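Putative D-glycero-D-manno-heptose 7-phosphate kinase (Campylobacter jejuni subsp. jejuni, PDB 4N3O) catalyses the ATP-dependent phosphorylation of D-glycero-alpha-D-manno-heptose 7-phosphate at C-1, a step toward the GDP-heptose used in capsule polysaccharide biosynthesis. Local coordinates at residues R8-L13 with S41-C46; C28-G33 with F177-R182; T207-E212 with V273-L278. All blocks are in the same frame, centred on the assembly; numbering follows the deposited sequence.

How the contacts relate
From the N terminus, strand 6-21 runs out, strand 31-40 returns, and the chain turns a corner at Ser41 into strand 42-50. Contact 1 closes this first loop, pairing 8-13 with 41-46. The segment 28-33 lies inside that loop yet finds its partner far downstream at 177-182, and contact 2 therefore crosses contact 1. Both belong to one mixed sheet, with centres about 31 Å apart on opposite sides of the chain's centre. Contact 3 follows in series, joining the loop after strand 202-206, part of a separate four-stranded antiparallel sheet, to the start of helix 276-287; its nearest atoms are about 12 Å from contact 1.

Contact 1: R8-L13 with S41-C46; sequences RTQTPL and SLYIHC
Gln10 lays its amide nitrogen over one face of the Tyr43 ring: NE2 of Gln10 sits 3.0 Å above the ring plane of Tyr43, over the ring centre, while the amide plane stands 78° from the ring. The chain reaches there because it is fully extended, with CG opposite the backbone N (chi1 -180°). On the way its methylene makes a CH-pi contact, with Gln10 CG 4.0 Å from the Tyr43 ring centroid. Pro12 flanks the same ring, its CB 3.9 Å from Tyr43 CE1.

Beneath these side chains the strands pair antiparallel. Thr9 with Cys46 and Thr11 with Ile44 are hydrogen-bonded pairs, each closed by two backbone bonds; Gln10 with His45 and Pro12 with Tyr43 are non-hydrogen-bonded pairs. Leu13 N donates to Leu42 O at 2.8 Å, and the Leu13 side chain crosses that of Leu42 at about a right angle, CD1 of Leu13 lying 4.0 Å from CB of Leu42.

On the face carrying Thr9, Thr11 and Ile44, one water is gripped three times: it donates to Thr9 OG1 (2.8 Å) and to Ile44 O (2.8 Å), and is bonded to Thr11 OG1 (2.7 Å). Gly125 O is a second partner of the Thr9 hydroxyl, and Thr121 and Leu122 of helix 118-134 pack on this face. On the face of Gln10 and Tyr43, Asp109 binds His45 NE2. Arg8, whose end leads away from the pairing, forms a salt bridge through NE with Glu197 of the second subunit.

Chemically, the pairing leaves Ile44 O with two donors, Thr11 N and the water, which satisfies a buried carbonyl twice over, while the Gln10 nitrogen over the tyrosine face is consistent with a favourable polar-aromatic contact.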
loop_
_atom_site.group_PDB
_atom_site.type_symbol
_atom_site.label_atom_id
_atom_site.label_comp_id
_atom_site.label_asym_id
_atom_site.label_seq_id
_atom_site.Cartn_x
_atom_site.Cartn_y
_atom_site.Cartn_z
ATOM N N ARG A 8 7.500 -18.412 -2.044
ATOM C CA ARG A 8 6.832 -17.288 -2.631
ATOM C C ARG A 8 7.760 -16.116 -2.510
ATOM O O ARG A 8 8.553 -16.054 -1.567
ATOM C CB ARG A 8 5.519 -16.940 -1.911
ATOM C CG ARG A 8 4.483 -18.065 -1.813
ATOM C CD ARG A 8 3.085 -17.494 -1.625
ATOM N NE ARG A 8 2.203 -18.439 -0.965
ATOM C CZ ARG A 8 1.598 -19.461 -1.567
ATOM N NH1 ARG A 8 0.847 -20.264 -0.846
ATOM N NH2 ARG A 8 1.762 -19.703 -2.871
ATOM N N THR A 9 7.682 -15.204 -3.473
ATOM C CA THR A 9 8.436 -13.963 -3.393
ATOM C C THR A 9 7.516 -12.813 -3.823
ATOM O O THR A 9 6.562 -12.988 -4.619
ATOM C CB THR A 9 9.743 -13.944 -4.233
ATOM O OG1 THR A 9 9.445 -13.871 -5.621
ATOM C CG2 THR A 9 10.581 -15.164 -3.966
ATOM N N GLN A 10 7.826 -11.642 -3.295
ATOM C CA GLN A 10 7.077 -10.422 -3.568
ATOM C C GLN A 10 8.139 -9.339 -3.778
ATOM O O GLN A 10 9.014 -9.136 -2.929
ATOM C CB GLN A 10 6.162 -10.136 -2.389
ATOM C CG GLN A 10 5.324 -8.898 -2.547
ATOM C CD GLN A 10 4.331 -8.695 -1.405
ATOM O OE1 GLN A 10 4.193 -9.530 -0.494
ATOM N NE2 GLN A 10 3.625 -7.584 -1.461
ATOM N N THR A 11 8.064 -8.663 -4.913
ATOM C CA THR A 11 9.070 -7.707 -5.321
ATOM C C THR A 11 8.385 -6.427 -5.738
ATOM O O THR A 11 7.496 -6.441 -6.568
ATOM C CB THR A 11 9.838 -8.283 -6.534
ATOM O OG1 THR A 11 10.250 -9.640 -6.253
ATOM C CG2 THR A 11 11.049 -7.415 -6.892
ATOM N N PRO A 12 8.813 -5.299 -5.182
ATOM C CA PRO A 12 8.129 -4.074 -5.523
ATOM C C PRO A 12 8.565 -3.426 -6.811
ATOM O O PRO A 12 9.696 -3.587 -7.248
ATOM C CB PRO A 12 8.505 -3.152 -4.353
ATOM C CG PRO A 12 9.853 -3.609 -3.947
ATOM C CD PRO A 12 9.896 -5.086 -4.202
ATOM N N LEU A 13 7.647 -2.681 -7.407
ATOM C CA LEU A 13 7.926 -1.888 -8.584
ATOM C C LEU A 13 8.528 -0.585 -8.073
ATOM O O LEU A 13 8.607 -0.361 -6.859
ATOM C CB LEU A 13 6.648 -1.619 -9.357
ATOM C CG LEU A 13 6.014 -2.898 -9.914
ATOM C CD1 LEU A 13 4.699 -2.575 -10.613
ATOM C CD2 LEU A 13 6.950 -3.580 -10.892
ATOM N N SER A 41 4.329 0.258 -3.288
ATOM C CA SER A 41 3.482 -0.876 -2.901
ATOM C C SER A 41 2.691 -1.532 -4.038
ATOM O O SER A 41 1.530 -1.861 -3.867
ATOM C CB SER A 41 2.501 -0.421 -1.788
ATOM O OG SER A 41 1.630 0.606 -2.274
ATOM N N LEU A 42 3.316 -1.690 -5.195
ATOM C CA LEU A 42 2.706 -2.347 -6.347
ATOM C C LEU A 42 3.764 -3.395 -6.636
ATOM O O LEU A 42 4.943 -3.082 -6.757
ATOM C CB LEU A 42 2.505 -1.382 -7.508
ATOM C CG LEU A 42 1.608 -0.184 -7.199
ATOM C CD1 LEU A 42 1.663 0.837 -8.316
ATOM C CD2 LEU A 42 0.182 -0.620 -6.972
ATOM N N TYR A 43 3.343 -4.636 -6.748
ATOM C CA TYR A 43 4.280 -5.714 -6.792
ATOM C C TYR A 43 4.111 -6.741 -7.885
ATOM O O TYR A 43 3.064 -6.850 -8.529
ATOM C CB TYR A 43 4.102 -6.510 -5.475
ATOM C CG TYR A 43 4.250 -5.738 -4.175
ATOM C CD1 TYR A 43 5.498 -5.544 -3.607
ATOM C CD2 TYR A 43 3.125 -5.264 -3.472
ATOM C CE1 TYR A 43 5.642 -4.870 -2.402
ATOM C CE2 TYR A 43 3.264 -4.575 -2.260
ATOM C CZ TYR A 43 4.525 -4.402 -1.730
ATOM O OH TYR A 43 4.704 -3.739 -0.544
ATOM N N ILE A 44 5.169 -7.524 -8.026
ATOM C CA ILE A 44 5.193 -8.705 -8.863
ATOM C C ILE A 44 5.257 -9.860 -7.867
ATOM O O ILE A 44 6.116 -9.876 -6.982
ATOM C CB ILE A 44 6.375 -8.729 -9.833
ATOM C CG1 ILE A 44 6.067 -7.734 -10.950
ATOM C CG2 ILE A 44 6.564 -10.141 -10.396
ATOM C CD1 ILE A 44 7.054 -7.711 -12.074
ATOM N N HIS A 45 4.324 -10.798 -8.013
ATOM C CA HIS A 45 4.184 -11.910 -7.104
ATOM C C HIS A 45 4.643 -13.162 -7.809
ATOM O O HIS A 45 4.300 -13.380 -8.952
ATOM C CB HIS A 45 2.708 -12.076 -6.695
ATOM C CG HIS A 45 2.056 -10.800 -6.273
ATOM N ND1 HIS A 45 1.985 -10.403 -4.958
ATOM C CD2 HIS A 45 1.469 -9.812 -6.998
ATOM C CE1 HIS A 45 1.381 -9.228 -4.887
ATOM N NE2 HIS A 45 1.052 -8.851 -6.109
ATOM N N CYS A 46 5.425 -13.979 -7.116
ATOM C CA CYS A 46 5.917 -15.237 -7.666
ATOM C C CYS A 46 5.732 -16.369 -6.679
ATOM O O CYS A 46 6.007 -16.212 -5.492
ATOM C CB CYS A 46 7.413 -15.157 -8.001
ATOM S SG CYS A 46 7.832 -13.964 -9.287
HETATM O O HOH W 1 8.401 -11.513 -6.671
#

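Contact 2: C28-G33 with F177-R182; sequences CDKYTG and FYNNKR
Tyr31 turns the edge of its ring toward the face of Tyr178, a T-shaped pair with centroids 5.6 Å apart and planes at 75°; CD1 of Tyr31 lies 3.9 Å from CE1 of Tyr178. One face of the Tyr31 ring carries Gly33 O, offset toward the rim, and Asp29 CB meets the Tyr178 edge in plane, 3.8 Å from CE1 of Tyr178. A chi1 of -173° carries the Tyr31 ring away from its own N, and the ring also packs on Lys237 and Ala240 of helix 236-248.

Next to the rings, Thr32 is held by two hydrogen bonds, one from its backbone and one from its hydroxyl. Its N donates to Phe177 O at 2.6 Å, from 46° above the carbonyl plane, and its hydroxyl donates to Asn180 OD1 (Thr32 OG1 to OD1 2.6 Å), the two side chains crossing at about a right angle. Lys30 and Asn179 run side by side, CB of Lys30 3.7 Å from CB of Asn179. Phe177 N then bonds Gly33 O at 2.9 Å.

Between the Tyr31-Tyr178 and Gly33-Phe177 pairs the register slips by one residue, a beta bulge at Thr32. A second, classic bulge places Lys181 and Arg182 opposite Tyr178, where strand 172-178 turns back into strand 182-188. Strand 31-40 thus joins a bulged beta-hairpin in the mixed sheet, close to Thr22 of the probable substrate site of this GHMP kinase.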
loop_
_atom_site.group_PDB
_atom_site.type_symbol
_atom_site.label_atom_id
_atom_site.label_comp_id
_atom_site.label_asym_id
_atom_site.label_seq_id
_atom_site.Cartn_x
_atom_site.Cartn_y
_atom_site.Cartn_z
ATOM N N CYS A 28 35.350 16.612 -14.227
ATOM C CA CYS A 28 36.619 15.908 -14.130
ATOM C C CYS A 28 36.438 14.583 -13.381
ATOM O O CYS A 28 37.386 13.807 -13.244
ATOM C CB CYS A 28 37.637 16.795 -13.428
ATOM S SG CYS A 28 36.917 17.716 -12.053
ATOM N N ASP A 29 35.214 14.342 -12.900
ATOM C CA ASP A 29 34.860 13.111 -12.191
ATOM C C ASP A 29 34.373 12.059 -13.175
ATOM O O ASP A 29 34.530 10.862 -12.938
ATOM C CB ASP A 29 33.706 13.361 -11.208
ATOM C CG ASP A 29 34.003 14.453 -10.203
ATOM O OD1 ASP A 29 35.142 14.972 -10.182
ATOM O OD2 ASP A 29 33.085 14.792 -9.432
ATOM N N LYS A 30 33.781 12.534 -14.273
ATOM C CA LYS A 30 33.164 11.696 -15.315
ATOM C C LYS A 30 31.715 11.372 -14.888
ATOM O O LYS A 30 31.155 10.327 -15.228
ATOM C CB LYS A 30 33.983 10.432 -15.610
ATOM C CG LYS A 30 35.418 10.725 -16.034
ATOM C CD LYS A 30 36.203 9.453 -16.296
ATOM C CE LYS A 30 37.639 9.763 -16.679
ATOM N NZ LYS A 30 38.414 8.519 -16.934
ATOM N N TYR A 31 31.127 12.316 -14.153
ATOM C CA TYR A 31 29.768 12.222 -13.640
ATOM C C TYR A 31 28.778 12.225 -14.808
ATOM O O TYR A 31 28.611 13.237 -15.488
ATOM C CB TYR A 31 29.533 13.414 -12.702
ATOM C CG TYR A 31 28.237 13.437 -11.920
ATOM C CD1 TYR A 31 28.104 12.725 -10.726
ATOM C CD2 TYR A 31 27.167 14.226 -12.333
ATOM C CE1 TYR A 31 26.928 12.763 -9.994
ATOM C CE2 TYR A 31 25.987 14.271 -11.607
ATOM C CZ TYR A 31 25.871 13.541 -10.440
ATOM O OH TYR A 31 24.696 13.600 -9.717
ATOM N N THR A 32 28.149 11.076 -15.048
ATOM C CA THR A 32 27.177 10.921 -16.138
ATOM C C THR A 32 25.812 11.527 -15.782
ATOM O O THR A 32 25.095 12.030 -16.651
ATOM C CB THR A 32 26.962 9.434 -16.481
ATOM O OG1 THR A 32 28.228 8.797 -16.688
ATOM C CG2 THR A 32 26.077 9.277 -17.721
ATOM N N GLY A 33 25.449 11.458 -14.505
ATOM C CA GLY A 33 24.177 12.005 -14.047
ATOM C C GLY A 33 23.709 11.331 -12.781
ATOM O O GLY A 33 24.501 10.717 -12.062
ATOM N N PHE A 177 26.001 8.306 -11.445
ATOM C CA PHE A 177 26.668 7.625 -12.543
ATOM C C PHE A 177 28.006 8.262 -12.910
ATOM O O PHE A 177 28.122 9.489 -13.028
ATOM C CB PHE A 177 25.744 7.587 -13.756
ATOM C CG PHE A 177 24.403 6.995 -13.460
ATOM C CD1 PHE A 177 24.288 5.653 -13.117
ATOM C CD2 PHE A 177 23.255 7.774 -13.525
ATOM C CE1 PHE A 177 23.054 5.096 -12.835
ATOM C CE2 PHE A 177 22.017 7.222 -13.248
ATOM C CZ PHE A 177 21.916 5.882 -12.900
ATOM N N TYR A 178 29.014 7.411 -13.077
ATOM C CA TYR A 178 30.346 7.857 -13.440
ATOM C C TYR A 178 30.860 7.140 -14.691
ATOM O O TYR A 178 30.947 5.907 -14.738
ATOM C CB TYR A 178 31.314 7.664 -12.272
ATOM C CG TYR A 178 31.012 8.558 -11.099
ATOM C CD1 TYR A 178 31.552 9.837 -11.021
ATOM C CD2 TYR A 178 30.178 8.132 -10.066
ATOM C CE1 TYR A 178 31.275 10.668 -9.948
ATOM C CE2 TYR A 178 29.895 8.954 -8.984
ATOM C CZ TYR A 178 30.445 10.220 -8.932
ATOM O OH TYR A 178 30.173 11.044 -7.873
ATOM N N ASN A 179 31.168 7.938 -15.707
ATOM C CA ASN A 179 31.712 7.459 -16.973
ATOM C C ASN A 179 30.846 6.357 -17.600
ATOM O O ASN A 179 31.360 5.425 -18.218
ATOM C CB ASN A 179 33.160 6.988 -16.756
ATOM C CG ASN A 179 34.004 7.025 -18.027
ATOM O OD1 ASN A 179 35.160 6.607 -18.011
ATOM N ND2 ASN A 179 33.447 7.543 -19.123
ATOM N N ASN A 180 29.527 6.484 -17.418
ATOM C CA ASN A 180 28.538 5.538 -17.949
ATOM C C ASN A 180 28.872 4.092 -17.602
ATOM O O ASN A 180 28.448 3.167 -18.300
ATOM C CB ASN A 180 28.444 5.665 -19.476
ATOM C CG ASN A 180 28.242 7.095 -19.942
ATOM O OD1 ASN A 180 28.453 8.045 -19.192
ATOM N ND2 ASN A 180 27.852 7.255 -21.202
ATOM N N LYS A 181 29.615 3.900 -16.513
ATOM C CA LYS A 181 30.073 2.567 -16.132
ATOM C C LYS A 181 29.753 2.304 -14.647
ATOM O O LYS A 181 28.869 1.507 -14.326
ATOM C CB LYS A 181 31.589 2.473 -16.417
ATOM C CG LYS A 181 32.125 1.103 -16.809
ATOM C CD LYS A 181 31.910 0.027 -15.763
ATOM C CE LYS A 181 32.498 -1.294 -16.242
ATOM N NZ LYS A 181 32.261 -2.406 -15.281
ATOM N N ARG A 182 30.455 2.999 -13.755
ATOM C CA ARG A 182 30.260 2.828 -12.315
ATOM C C ARG A 182 28.974 3.463 -11.778
ATOM O O ARG A 182 28.808 4.684 -11.798
ATOM C CB ARG A 182 31.465 3.387 -11.543
ATOM C CG ARG A 182 32.633 2.423 -11.401
ATOM C CD ARG A 182 33.893 3.116 -10.882
ATOM N NE ARG A 182 33.605 4.105 -9.836
ATOM C CZ ARG A 182 33.541 5.427 -10.025
ATOM N NH1 ARG A 182 33.776 5.964 -11.220
ATOM N NH2 ARG A 182 33.260 6.227 -9.001
#

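Contact 3: T207-E212 with V273-L278; sequences TNITRE and VSNDEL
Ile209 packs against the first turn of helix 276-287, whose N-cap is Asn275, the residue immediately before it: Asn275 OD1 accepts a weak capping bond from Glu277 N. The tight apolar part lies here. CD1 of Ile209 lies 3.6 Å from CD2 of Leu278 and 3.8 Å from CG of Glu277, the side chains crossing at a slant, while CG2 of Thr207 comes within 3.9 Å of the same Leu278 methyl. With Leu278 and Thr207 buried, this end seats the loop that follows strand 202-206 on the helix start within the GHMP C-terminal family region. The Glu277 carboxylate turns elsewhere, to a salt bridge with Arg280.

The other end is the polar flank, where Arg211 is exposed to solvent although its methylenes lie close on the buried Asn275 amide. CG and CD of Arg211 do the touching, CD 3.2 Å from CG of Asn275, as the two side chains slide past each other in opposite directions. No hydrogen bond links the two segments. After a trans first torsion (chi1 -167°), a bend at chi3 brings the guanidinium to the Ser274 carbonyl oxygen. There Ser274 O lies over one face of the guanidinium, 2.8 Å from Arg211 NH2 but at too poor an angle for a hydrogen bond.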
loop_
_atom_site.group_PDB
_atom_site.type_symbol
_atom_site.label_atom_id
_atom_site.label_comp_id
_atom_site.label_asym_id
_atom_site.label_seq_id
_atom_site.Cartn_x
_atom_site.Cartn_y
_atom_site.Cartn_z
ATOM N N THR A 207 -3.444 6.230 -17.425
ATOM C CA THR A 207 -4.281 6.893 -18.420
ATOM C C THR A 207 -5.224 6.077 -19.293
ATOM O O THR A 207 -6.349 6.525 -19.553
ATOM C CB THR A 207 -3.377 7.638 -19.406
ATOM O OG1 THR A 207 -2.577 6.685 -20.109
ATOM C CG2 THR A 207 -2.472 8.626 -18.669
ATOM N N ASN A 208 -4.767 4.910 -19.753
ATOM C CA ASN A 208 -5.525 4.063 -20.681
ATOM C C ASN A 208 -5.794 4.834 -21.966
ATOM O O ASN A 208 -6.873 4.762 -22.540
ATOM C CB ASN A 208 -6.828 3.526 -20.064
ATOM C CG ASN A 208 -6.577 2.572 -18.903
ATOM O OD1 ASN A 208 -5.430 2.203 -18.615
ATOM N ND2 ASN A 208 -7.651 2.168 -18.228
ATOM N N ILE A 209 -4.787 5.586 -22.394
ATOM C CA ILE A 209 -4.857 6.380 -23.611
ATOM C C ILE A 209 -4.216 5.628 -24.775
ATOM O O ILE A 209 -3.391 4.733 -24.581
ATOM C CB ILE A 209 -4.118 7.736 -23.434
ATOM C CG1 ILE A 209 -4.925 8.667 -22.530
ATOM C CG2 ILE A 209 -3.908 8.443 -24.772
ATOM C CD1 ILE A 209 -4.230 9.980 -22.235
ATOM N N THR A 210 -4.645 5.986 -25.980
ATOM C CA THR A 210 -4.085 5.468 -27.221
ATOM C C THR A 210 -3.960 6.725 -28.077
ATOM O O THR A 210 -4.970 7.346 -28.421
ATOM C CB THR A 210 -4.998 4.412 -27.870
ATOM O OG1 THR A 210 -6.295 4.971 -28.108
ATOM C CG2 THR A 210 -5.139 3.192 -26.958
ATOM N N ARG A 211 -2.731 7.133 -28.387
ATOM C CA ARG A 211 -2.536 8.374 -29.142
ATOM C C ARG A 211 -2.979 8.244 -30.600
ATOM O O ARG A 211 -3.011 7.146 -31.151
ATOM C CB ARG A 211 -1.080 8.872 -29.043
ATOM C CG ARG A 211 -0.904 10.303 -29.552
ATOM C CD ARG A 211 0.319 11.018 -28.977
ATOM N NE ARG A 211 1.592 10.751 -29.643
ATOM C CZ ARG A 211 2.089 11.479 -30.648
ATOM N NH1 ARG A 211 3.266 11.164 -31.169
ATOM N NH2 ARG A 211 1.422 12.523 -31.141
ATOM N N GLU A 212 -3.348 9.375 -31.196
ATOM C CA GLU A 212 -3.791 9.425 -32.588
ATOM C C GLU A 212 -3.262 10.694 -33.261
ATOM O O GLU A 212 -2.483 11.438 -32.662
ATOM C CB GLU A 212 -5.325 9.345 -32.670
ATOM C CG GLU A 212 -6.068 10.364 -31.810
ATOM C CD GLU A 212 -7.582 10.305 -31.982
ATOM O OE1 GLU A 212 -8.061 10.079 -33.117
ATOM O OE2 GLU A 212 -8.298 10.513 -30.978
ATOM N N VAL A 273 2.753 17.734 -23.930
ATOM C CA VAL A 273 2.250 18.513 -25.061
ATOM C C VAL A 273 2.174 17.725 -26.377
ATOM O O VAL A 273 1.276 17.967 -27.183
ATOM C CB VAL A 273 3.102 19.792 -25.272
ATOM C CG1 VAL A 273 2.655 20.551 -26.517
ATOM C CG2 VAL A 273 3.031 20.693 -24.041
ATOM N N SER A 274 3.086 16.776 -26.590
ATOM C CA SER A 274 3.095 15.999 -27.845
ATOM C C SER A 274 1.829 15.148 -28.045
ATOM O O SER A 274 1.731 14.386 -29.019
ATOM C CB SER A 274 4.336 15.099 -27.939
ATOM O OG SER A 274 4.322 14.115 -26.921
ATOM N N ASN A 275 0.880 15.259 -27.115
ATOM C CA ASN A 275 -0.378 14.536 -27.234
ATOM C C ASN A 275 -1.526 15.405 -26.710
ATOM O O ASN A 275 -1.437 15.974 -25.621
ATOM C CB ASN A 275 -0.306 13.211 -26.480
ATOM C CG ASN A 275 -1.535 12.348 -26.702
ATOM O OD1 ASN A 275 -2.412 12.684 -27.495
ATOM N ND2 ASN A 275 -1.597 11.224 -26.014
ATOM N N ASP A 276 -2.601 15.500 -27.488
ATOM C CA ASP A 276 -3.751 16.333 -27.119
ATOM C C ASP A 276 -4.505 15.806 -25.893
ATOM O O ASP A 276 -4.956 16.588 -25.066
ATOM C CB ASP A 276 -4.722 16.474 -28.300
ATOM C CG ASP A 276 -4.049 17.023 -29.558
ATOM O OD1 ASP A 276 -2.801 17.137 -29.574
ATOM O OD2 ASP A 276 -4.769 17.327 -30.541
ATOM N N GLU A 277 -4.622 14.485 -25.773
ATOM C CA GLU A 277 -5.356 13.873 -24.659
ATOM C C GLU A 277 -4.570 13.894 -23.330
ATOM O O GLU A 277 -5.169 14.039 -22.265
ATOM C CB GLU A 277 -5.801 12.451 -25.026
ATOM C CG GLU A 277 -6.917 11.883 -24.149
ATOM C CD GLU A 277 -8.268 12.579 -24.335
ATOM O OE1 GLU A 277 -8.343 13.657 -24.973
ATOM O OE2 GLU A 277 -9.277 12.042 -23.840
ATOM N N LEU A 278 -3.245 13.742 -23.395
ATOM C CA LEU A 278 -2.406 13.842 -22.198
ATOM C C LEU A 278 -2.385 15.291 -21.746
ATOM O O LEU A 278 -2.533 15.577 -20.561
ATOM C CB LEU A 278 -0.966 13.371 -22.453
ATOM C CG LEU A 278 -0.679 11.867 -22.566
ATOM C CD1 LEU A 278 0.772 11.637 -22.966
ATOM C CD2 LEU A 278 -0.976 11.141 -21.267
#